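Local coordinates for melanin biosynthesis protein TyrA, putative (Shewanella oneidensis, PDB 2IIZ) that binds heme b and, as a member of the dye-decolorizing peroxidase family, probably acts as a peroxidase, at residues A[179-190]-A[253-264]. Residues are numbered along the deposited sequence; the frame is centred on the assembly and turned at random.
Sequences SYIHVQKYAHNL and EQGLMFISTCRT. With HEM (protoporphyrin IX containing Fe), chain C.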
ATOM      1  N   SER A 179     -18.284 -14.340 -15.224  1.00 33.00           N
ATOM      2  CA  SER A 179     -18.363 -14.870 -13.852  1.00 33.59           C
ATOM      3  C   SER A 179     -19.204 -13.974 -12.908  1.00 33.48           C
ATOM      4  O   SER A 179     -19.264 -12.750 -13.069  1.00 31.31           O
ATOM      5  CB  SER A 179     -16.934 -15.047 -13.307  1.00 34.50           C
ATOM      6  OG  SER A 179     -16.913 -15.683 -12.051  1.00 34.79           O
ATOM      7  N   TYR A 180     -19.854 -14.590 -11.925  1.00 34.74           N
ATOM      8  CA  TYR A 180     -20.575 -13.827 -10.898  1.00 35.75           C
ATOM      9  C   TYR A 180     -19.635 -13.529  -9.738  1.00 35.11           C
ATOM     10  O   TYR A 180     -19.050 -14.443  -9.137  1.00 36.82           O
ATOM     11  CB  TYR A 180     -21.825 -14.564 -10.413  1.00 35.09           C
ATOM     12  CG  TYR A 180     -22.940 -14.652 -11.446  1.00 37.08           C
ATOM     13  CD1 TYR A 180     -23.833 -13.603 -11.635  1.00 39.38           C
ATOM     14  CD2 TYR A 180     -23.101 -15.789 -12.232  1.00 32.81           C
ATOM     15  CE1 TYR A 180     -24.867 -13.690 -12.594  1.00 36.85           C
ATOM     16  CE2 TYR A 180     -24.116 -15.883 -13.177  1.00 28.48           C
ATOM     17  CZ  TYR A 180     -24.998 -14.837 -13.361  1.00 34.99           C
ATOM     18  OH  TYR A 180     -26.009 -14.952 -14.312  1.00 32.03           O
ATOM     19  N   ILE A 181     -19.491 -12.250  -9.422  1.00 32.94           N
ATOM     20  CA  ILE A 181     -18.485 -11.821  -8.465  1.00 33.62           C
ATOM     21  C   ILE A 181     -19.105 -11.165  -7.237  1.00 31.91           C
ATOM     22  O   ILE A 181     -20.016 -10.370  -7.351  1.00 32.10           O
ATOM     23  CB  ILE A 181     -17.470 -10.896  -9.173  1.00 34.14           C
ATOM     24  CG1 ILE A 181     -16.843 -11.696 -10.328  1.00 40.19           C
ATOM     25  CG2 ILE A 181     -16.416 -10.358  -8.193  1.00 38.32           C
ATOM     26  CD1 ILE A 181     -15.672 -11.069 -10.972  1.00 42.09           C
ATOM     27  N   HIS A 182     -18.605 -11.513  -6.056  1.00 30.76           N
ATOM     28  CA  HIS A 182     -19.053 -10.888  -4.817  1.00 29.53           C
ATOM     29  C   HIS A 182     -17.826 -10.492  -4.009  1.00 32.86           C
ATOM     30  O   HIS A 182     -16.851 -11.251  -3.919  1.00 31.88           O
ATOM     31  CB  HIS A 182     -19.911 -11.834  -3.996  1.00 28.45           C
ATOM     32  CG  HIS A 182     -21.223 -12.177  -4.637  1.00 28.66           C
ATOM     33  ND1 HIS A 182     -21.403 -13.308  -5.399  1.00 26.93           N
ATOM     34  CD2 HIS A 182     -22.416 -11.536  -4.629  1.00 29.63           C
ATOM     35  CE1 HIS A 182     -22.652 -13.352  -5.835  1.00 33.06           C
ATOM     36  NE2 HIS A 182     -23.289 -12.288  -5.382  1.00 27.12           N
ATOM     37  N   VAL A 183     -17.884  -9.304  -3.421  1.00 32.46           N
ATOM     38  CA  VAL A 183     -16.750  -8.747  -2.722  1.00 34.96           C
ATOM     39  C   VAL A 183     -17.216  -8.329  -1.322  1.00 35.63           C
ATOM     40  O   VAL A 183     -18.234  -7.622  -1.172  1.00 36.80           O
ATOM     41  CB  VAL A 183     -16.201  -7.561  -3.519  1.00 35.64           C
ATOM     42  CG1 VAL A 183     -14.964  -6.982  -2.873  1.00 38.77           C
ATOM     43  CG2 VAL A 183     -15.913  -7.988  -4.962  1.00 35.01           C
ATOM     44  N   GLN A 184     -16.481  -8.780  -0.305  1.00 34.55           N
ATOM     45  CA  GLN A 184     -16.711  -8.360   1.072  1.00 34.64           C
ATOM     46  C   GLN A 184     -15.391  -7.871   1.623  1.00 34.14           C
ATOM     47  O   GLN A 184     -14.428  -8.623   1.650  1.00 33.86           O
ATOM     48  CB  GLN A 184     -17.199  -9.524   1.938  1.00 32.88           C
ATOM     49  CG  GLN A 184     -18.566 -10.087   1.573  1.00 39.27           C
ATOM     50  CD  GLN A 184     -19.146 -10.935   2.707  1.00 38.14           C
ATOM     51  OE1 GLN A 184     -18.839 -12.126   2.825  1.00 33.83           O
ATOM     52  NE2 GLN A 184     -19.978 -10.316   3.552  1.00 28.93           N
ATOM     53  N   LYS A 185     -15.343  -6.620   2.057  1.00 33.58           N
ATOM     54  CA  LYS A 185     -14.169  -6.110   2.754  1.00 32.91           C
ATOM     55  C   LYS A 185     -14.311  -6.465   4.230  1.00 34.39           C
ATOM     56  O   LYS A 185     -15.122  -5.850   4.937  1.00 32.54           O
ATOM     57  CB  LYS A 185     -14.033  -4.588   2.609  1.00 32.83           C
ATOM     58  CG  LYS A 185     -12.703  -4.047   3.199  1.00 32.88           C
ATOM     59  CD  LYS A 185     -12.509  -2.561   2.955  1.00 31.97           C
ATOM     60  CE  LYS A 185     -13.242  -1.709   3.979  1.00 37.43           C
ATOM     61  NZ  LYS A 185     -12.920  -0.256   3.825  1.00 37.56           N
ATOM     62  N   TYR A 186     -13.523  -7.457   4.672  1.00 34.69           N
ATOM     63  CA  TYR A 186     -13.507  -7.925   6.061  1.00 33.73           C
ATOM     64  C   TYR A 186     -12.404  -7.232   6.873  1.00 35.37           C
ATOM     65  O   TYR A 186     -11.209  -7.359   6.572  1.00 33.59           O
ATOM     66  CB  TYR A 186     -13.320  -9.444   6.134  1.00 31.49           C
ATOM     67  CG  TYR A 186     -14.565 -10.286   5.857  1.00 29.70           C
ATOM     68  CD1 TYR A 186     -15.428 -10.623   6.871  1.00 29.82           C
ATOM     69  CD2 TYR A 186     -14.856 -10.746   4.591  1.00 24.74           C
ATOM     70  CE1 TYR A 186     -16.576 -11.405   6.635  1.00 31.56           C
ATOM     71  CE2 TYR A 186     -16.002 -11.529   4.331  1.00 33.15           C
ATOM     72  CZ  TYR A 186     -16.853 -11.852   5.364  1.00 32.90           C
ATOM     73  OH  TYR A 186     -17.978 -12.617   5.136  1.00 37.47           O
ATOM     74  N   ALA A 187     -12.826  -6.499   7.903  1.00 36.99           N
ATOM     75  CA  ALA A 187     -11.927  -5.861   8.855  1.00 36.90           C
ATOM     76  C   ALA A 187     -11.773  -6.808  10.058  1.00 37.64           C
ATOM     77  O   ALA A 187     -12.720  -7.029  10.810  1.00 35.47           O
ATOM     78  CB  ALA A 187     -12.494  -4.519   9.298  1.00 35.51           C
ATOM     79  N   HIS A 188     -10.576  -7.366  10.225  1.00 37.32           N
ATOM     80  CA  HIS A 188     -10.320  -8.322  11.289  1.00 36.85           C
ATOM     81  C   HIS A 188     -10.077  -7.537  12.574  1.00 37.97           C
ATOM     82  O   HIS A 188      -9.534  -6.425  12.534  1.00 36.38           O
ATOM     83  CB  HIS A 188      -9.064  -9.166  10.987  1.00 37.76           C
ATOM     84  CG  HIS A 188      -9.205 -10.106   9.833  1.00 33.18           C
ATOM     85  ND1 HIS A 188     -10.381 -10.273   9.136  1.00 34.37           N
ATOM     86  CD2 HIS A 188      -8.307 -10.949   9.264  1.00 34.25           C
ATOM     87  CE1 HIS A 188     -10.200 -11.170   8.177  1.00 33.22           C
ATOM     88  NE2 HIS A 188      -8.951 -11.599   8.236  1.00 31.04           N
ATOM     89  N   ASN A 189     -10.484  -8.125  13.698  1.00 38.31           N
ATOM     90  CA  ASN A 189     -10.074  -7.685  15.027  1.00 38.44           C
ATOM     91  C   ASN A 189      -8.883  -8.544  15.465  1.00 38.93           C
ATOM     92  O   ASN A 189      -9.031  -9.569  16.143  1.00 37.85           O
ATOM     93  CB  ASN A 189     -11.252  -7.814  16.001  1.00 39.08           C
ATOM     94  CG  ASN A 189     -10.984  -7.168  17.351  1.00 39.20           C
ATOM     95  OD1 ASN A 189      -9.867  -6.719  17.643  1.00 36.74           O
ATOM     96  ND2 ASN A 189     -12.021  -7.117  18.189  1.00 29.18           N
ATOM     97  N   LEU A 190      -7.690  -8.127  15.070  1.00 40.75           N
ATOM     98  CA  LEU A 190      -6.500  -8.953  15.256  1.00 39.63           C
ATOM     99  C   LEU A 190      -6.067  -9.062  16.717  1.00 39.67           C
ATOM    100  O   LEU A 190      -5.523 -10.100  17.131  1.00 37.62           O
ATOM    101  CB  LEU A 190      -5.347  -8.422  14.406  1.00 40.04           C
ATOM    102  CG  LEU A 190      -5.533  -8.594  12.901  1.00 38.78           C
ATOM    103  CD1 LEU A 190      -4.383  -7.934  12.183  1.00 42.19           C
ATOM    104  CD2 LEU A 190      -5.624 -10.052  12.478  1.00 33.58           C
ATOM    105  N   GLU A 253      -6.922   0.064   9.607  1.00 36.45           N
ATOM    106  CA  GLU A 253      -7.884  -1.014   9.313  1.00 35.73           C
ATOM    107  C   GLU A 253      -7.242  -2.053   8.395  1.00 34.97           C
ATOM    108  O   GLU A 253      -6.534  -1.708   7.431  1.00 33.40           O
ATOM    109  CB  GLU A 253      -9.135  -0.383   8.669  1.00 37.18           C
ATOM    110  CG  GLU A 253     -10.166  -1.310   8.034  1.00 37.31           C
ATOM    111  CD  GLU A 253     -11.164  -0.529   7.164  1.00 33.59           C
ATOM    112  OE1 GLU A 253     -11.911   0.304   7.708  1.00 32.95           O
ATOM    113  OE2 GLU A 253     -11.202  -0.746   5.936  1.00 32.26           O
ATOM    114  N   GLN A 254      -7.487  -3.327   8.704  1.00 34.34           N
ATOM    115  CA  GLN A 254      -6.849  -4.424   7.999  1.00 32.59           C
ATOM    116  C   GLN A 254      -7.589  -5.750   8.144  1.00 32.57           C
ATOM    117  O   GLN A 254      -8.144  -6.073   9.199  1.00 35.11           O
ATOM    118  CB  GLN A 254      -5.431  -4.599   8.506  1.00 32.96           C
ATOM    119  CG  GLN A 254      -5.304  -5.155   9.920  1.00 31.13           C
ATOM    120  CD  GLN A 254      -3.869  -5.075  10.390  1.00 31.77           C
ATOM    121  OE1 GLN A 254      -3.022  -5.797   9.908  1.00 27.64           O
ATOM    122  NE2 GLN A 254      -3.598  -4.197  11.323  1.00 26.35           N
ATOM    123  N   GLY A 255      -7.593  -6.526   7.081  1.00 31.54           N
ATOM    124  CA  GLY A 255      -8.268  -7.816   7.120  1.00 34.62           C
ATOM    125  C   GLY A 255      -8.119  -8.510   5.793  1.00 34.72           C
ATOM    126  O   GLY A 255      -7.043  -8.488   5.228  1.00 31.19           O
ATOM    127  N   LEU A 256      -9.218  -9.114   5.338  1.00 35.71           N
ATOM    128  CA  LEU A 256      -9.291  -9.862   4.109  1.00 36.32           C
ATOM    129  C   LEU A 256     -10.212  -9.172   3.120  1.00 37.56           C
ATOM    130  O   LEU A 256     -11.339  -8.771   3.456  1.00 38.20           O
ATOM    131  CB  LEU A 256      -9.858 -11.278   4.354  1.00 36.82           C
ATOM    132  CG  LEU A 256      -9.735 -12.229   3.162  1.00 35.27           C
ATOM    133  CD1 LEU A 256      -8.298 -12.608   2.996  1.00 39.80           C
ATOM    134  CD2 LEU A 256     -10.586 -13.488   3.279  1.00 42.71           C
HETATM  135  N   MSE A 257      -9.732  -9.042   1.888  1.00 37.36           N
HETATM  136  CA  MSE A 257     -10.578  -8.601   0.812  1.00 36.39           C
HETATM  137  C   MSE A 257     -11.121  -9.856   0.203  1.00 37.19           C
HETATM  138  O   MSE A 257     -10.495 -10.467  -0.685  1.00 34.96           O
HETATM  139  CB  MSE A 257      -9.819  -7.805  -0.217  1.00 37.62           C
HETATM  140  CG  MSE A 257     -10.719  -7.193  -1.310  1.00 38.54           C
HETATM  141 SE   MSE A 257     -11.992  -5.891  -0.692  0.70 36.75          SE
HETATM  142  CE  MSE A 257     -10.802  -4.605  -0.030  1.00 37.94           C
ATOM    143  N   PHE A 258     -12.289 -10.246   0.691  1.00 34.75           N
ATOM    144  CA  PHE A 258     -12.905 -11.444   0.205  1.00 34.57           C
ATOM    145  C   PHE A 258     -13.545 -11.266  -1.151  1.00 35.49           C
ATOM    146  O   PHE A 258     -14.392 -10.383  -1.346  1.00 36.35           O
ATOM    147  CB  PHE A 258     -13.963 -11.981   1.149  1.00 34.89           C
ATOM    148  CG  PHE A 258     -14.541 -13.249   0.663  1.00 32.05           C
ATOM    149  CD1 PHE A 258     -13.943 -14.450   0.988  1.00 31.86           C
ATOM    150  CD2 PHE A 258     -15.671 -13.244  -0.140  1.00 36.30           C
ATOM    151  CE1 PHE A 258     -14.467 -15.651   0.540  1.00 43.31           C
ATOM    152  CE2 PHE A 258     -16.216 -14.438  -0.603  1.00 41.81           C
ATOM    153  CZ  PHE A 258     -15.611 -15.654  -0.263  1.00 40.17           C
ATOM    154  N   ILE A 259     -13.142 -12.129  -2.081  1.00 34.98           N
ATOM    155  CA  ILE A 259     -13.666 -12.115  -3.429  1.00 35.69           C
ATOM    156  C   ILE A 259     -14.097 -13.515  -3.829  1.00 36.54           C
ATOM    157  O   ILE A 259     -13.289 -14.426  -3.804  1.00 38.10           O
ATOM    158  CB  ILE A 259     -12.616 -11.590  -4.416  1.00 36.28           C
ATOM    159  CG1 ILE A 259     -12.084 -10.216  -3.921  1.00 37.17           C
ATOM    160  CG2 ILE A 259     -13.210 -11.521  -5.822  1.00 38.51           C
ATOM    161  CD1 ILE A 259     -11.175  -9.506  -4.872  1.00 40.51           C
ATOM    162  N   SER A 260     -15.371 -13.676  -4.187  1.00 37.42           N
ATOM    163  CA  SER A 260     -15.871 -14.928  -4.747  1.00 37.16           C
ATOM    164  C   SER A 260     -16.130 -14.797  -6.247  1.00 37.41           C
ATOM    165  O   SER A 260     -16.628 -13.775  -6.705  1.00 37.19           O
ATOM    166  CB  SER A 260     -17.160 -15.338  -4.069  1.00 37.65           C
ATOM    167  OG  SER A 260     -17.782 -16.428  -4.754  1.00 41.14           O
ATOM    168  N   THR A 261     -15.791 -15.847  -6.999  1.00 37.30           N
ATOM    169  CA  THR A 261     -16.012 -15.902  -8.443  1.00 35.46           C
ATOM    170  C   THR A 261     -16.674 -17.229  -8.758  1.00 34.52           C
ATOM    171  O   THR A 261     -16.223 -18.266  -8.287  1.00 33.11           O
ATOM    172  CB  THR A 261     -14.699 -15.801  -9.227  1.00 35.45           C
ATOM    173  OG1 THR A 261     -13.934 -17.005  -9.066  1.00 37.59           O
ATOM    174  CG2 THR A 261     -13.861 -14.608  -8.761  1.00 40.65           C
ATOM    175  N   CYS A 262     -17.740 -17.201  -9.552  1.00 35.18           N
ATOM    176  CA  CYS A 262     -18.573 -18.383  -9.735  1.00 34.79           C
ATOM    177  C   CYS A 262     -19.491 -18.255 -10.948  1.00 35.81           C
ATOM    178  O   CYS A 262     -19.881 -17.156 -11.332  1.00 37.65           O
ATOM    179  CB  CYS A 262     -19.408 -18.576  -8.469  1.00 37.07           C
ATOM    180  SG  CYS A 262     -20.250 -20.175  -8.319  1.00 30.13           S
ATOM    181  N   ARG A 263     -19.842 -19.380 -11.556  1.00 36.60           N
ATOM    182  CA  ARG A 263     -20.737 -19.357 -12.703  1.00 36.48           C
ATOM    183  C   ARG A 263     -22.189 -19.126 -12.281  1.00 35.64           C
ATOM    184  O   ARG A 263     -23.031 -18.815 -13.125  1.00 34.69           O
ATOM    185  CB  ARG A 263     -20.640 -20.655 -13.493  1.00 38.61           C
ATOM    186  CG  ARG A 263     -21.527 -21.772 -13.000  1.00 37.54           C
ATOM    187  CD  ARG A 263     -20.972 -23.099 -13.435  1.00 43.93           C
ATOM    188  NE  ARG A 263     -21.081 -23.294 -14.875  1.00 51.51           N
ATOM    189  CZ  ARG A 263     -20.638 -24.371 -15.518  1.00 56.92           C
ATOM    190  NH1 ARG A 263     -20.046 -25.362 -14.852  1.00 58.80           N
ATOM    191  NH2 ARG A 263     -20.786 -24.458 -16.832  1.00 56.11           N
ATOM    192  N   THR A 264     -22.473 -19.289 -10.985  1.00 34.17           N
ATOM    193  CA  THR A 264     -23.802 -19.000 -10.429  1.00 32.82           C
ATOM    194  C   THR A 264     -23.652 -18.213  -9.128  1.00 33.18           C
ATOM    195  O   THR A 264     -22.737 -18.487  -8.344  1.00 32.90           O
ATOM    196  CB  THR A 264     -24.635 -20.288 -10.208  1.00 31.85           C
ATOM    197  OG1 THR A 264     -25.833 -19.957  -9.514  1.00 31.11           O
ATOM    198  CG2 THR A 264     -23.884 -21.331  -9.396  1.00 31.90           C
TER
HETATM  199  CHA HEM C 400     -11.875 -22.045   3.464  1.00 32.19           C
HETATM  200  CHB HEM C 400     -10.428 -18.026   5.692  1.00 28.51           C
HETATM  201  CHC HEM C 400     -14.458 -15.786   4.418  1.00 30.85           C
HETATM  202  CHD HEM C 400     -15.674 -19.570   1.734  1.00 30.50           C
HETATM  203  C1A HEM C 400     -11.144 -21.158   4.211  1.00 37.29           C
HETATM  204  C2A HEM C 400      -9.895 -21.457   4.878  1.00 29.86           C
HETATM  205  C3A HEM C 400      -9.507 -20.325   5.493  1.00 30.40           C
HETATM  206  C4A HEM C 400     -10.487 -19.306   5.224  1.00 28.44           C
HETATM  207  CMA HEM C 400      -8.248 -20.103   6.347  1.00 30.12           C
HETATM  208  CAA HEM C 400      -9.176 -22.828   4.864  1.00 33.95           C
HETATM  209  CBA HEM C 400      -8.172 -22.940   3.698  1.00 34.73           C
HETATM  210  CGA HEM C 400      -8.882 -23.212   2.390  1.00 34.44           C
HETATM  211  O1A HEM C 400      -8.974 -22.289   1.527  1.00 25.83           O
HETATM  212  O2A HEM C 400      -9.364 -24.361   2.189  1.00 35.77           O
HETATM  213  C1B HEM C 400     -11.402 -17.088   5.550  1.00 21.14           C
HETATM  214  C2B HEM C 400     -11.359 -15.762   6.128  1.00 25.79           C
HETATM  215  C3B HEM C 400     -12.487 -15.137   5.770  1.00 28.26           C
HETATM  216  C4B HEM C 400     -13.252 -16.056   4.963  1.00 27.03           C
HETATM  217  CMB HEM C 400     -10.182 -15.247   6.988  1.00 34.93           C
HETATM  218  CAB HEM C 400     -12.973 -13.716   6.097  1.00 30.78           C
HETATM  219  CBB HEM C 400     -12.697 -13.153   7.265  1.00 39.88           C
HETATM  220  C1C HEM C 400     -15.138 -16.635   3.602  1.00 28.02           C
HETATM  221  C2C HEM C 400     -16.432 -16.351   3.041  1.00 30.05           C
HETATM  222  C3C HEM C 400     -16.780 -17.400   2.291  1.00 30.86           C
HETATM  223  C4C HEM C 400     -15.699 -18.363   2.366  1.00 24.42           C
HETATM  224  CMC HEM C 400     -17.196 -15.046   3.319  1.00 32.43           C
HETATM  225  CAC HEM C 400     -18.068 -17.615   1.472  1.00 35.17           C
HETATM  226  CBC HEM C 400     -19.085 -16.745   1.411  1.00 37.61           C
HETATM  227  C1D HEM C 400     -14.763 -20.572   1.925  1.00 31.64           C
HETATM  228  C2D HEM C 400     -14.781 -21.830   1.226  1.00 32.26           C
HETATM  229  C3D HEM C 400     -13.595 -22.605   1.767  1.00 36.95           C
HETATM  230  C4D HEM C 400     -12.986 -21.731   2.736  1.00 36.39           C
HETATM  231  CMD HEM C 400     -15.804 -22.284   0.163  1.00 36.77           C
HETATM  232  CAD HEM C 400     -13.126 -24.019   1.388  1.00 36.72           C
HETATM  233  CBD HEM C 400     -13.701 -24.986   2.410  1.00 36.79           C
HETATM  234  CGD HEM C 400     -13.562 -26.428   1.980  1.00 39.04           C
HETATM  235  O1D HEM C 400     -12.689 -27.141   2.564  1.00 41.41           O
HETATM  236  O2D HEM C 400     -14.320 -26.847   1.068  1.00 26.96           O
HETATM  237  NA  HEM C 400     -11.485 -19.837   4.438  1.00 23.70           N
HETATM  238  NB  HEM C 400     -12.572 -17.241   4.839  1.00 29.20           N
HETATM  239  NC  HEM C 400     -14.701 -17.868   3.177  1.00 24.03           N
HETATM  240  ND  HEM C 400     -13.696 -20.546   2.803  1.00 34.86           N
HETATM  241 FE   HEM C 400     -13.192 -18.930   3.996  1.00 31.37          FE
HETATM  242  O   HOH W   1     -19.870 -15.346  -6.495  1.00 31.72           O
HETATM  243  O   HOH W   2      -8.643  -3.885  11.495  1.00 43.71           O
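With CG of Tyr186 anti to its carbonyl carbon (chi1 -79°) and CG of Phe258 anti to its backbone N (chi1 -177°), the two side chains lie side by side, Tyr186 CD2 3.8 Å from Phe258 CB, and both reach the heme. Phe258 suits its place because its flat ring can set one face, near the rim, against a single pyrrole, CE1 3.3 Å from HEM C2C, whereas Tyr186 offers a face to the vinyl group CAB-CBB. The Tyr186 hydroxyl donates to Gln184 OE1 at 2.5 Å, from above the carbonyl plane. With alanine replacing Tyr186, a gap is likely to open beside Phe258 and the vinyl, leaving Gln184 OE1 without this donor. Glycine at 255 lets CA sit over the His188 ring, a CH-pi contact 3.7 Å from the centroid; a CB would strike Tyr186 O. On the sheet face away from Tyr186 and Phe258, apolar Val183 CG1 meets the selenium of flexible Met257, an introduced selenomethionine; from there Lys185 NZ reaches the syn lone pair of Glu253 OE2 (salt bridge, 2.8 Å), which also bonds Tyr248. Antiparallel hydrogen-bonded pairs His182-Ser260, Gln184-Phe258 and Tyr186-Leu256 join the strands; 291-301 flanks 179-188, 238-249 flanks 254-262, and helix 266-276 packs on Gln184 and Phe258.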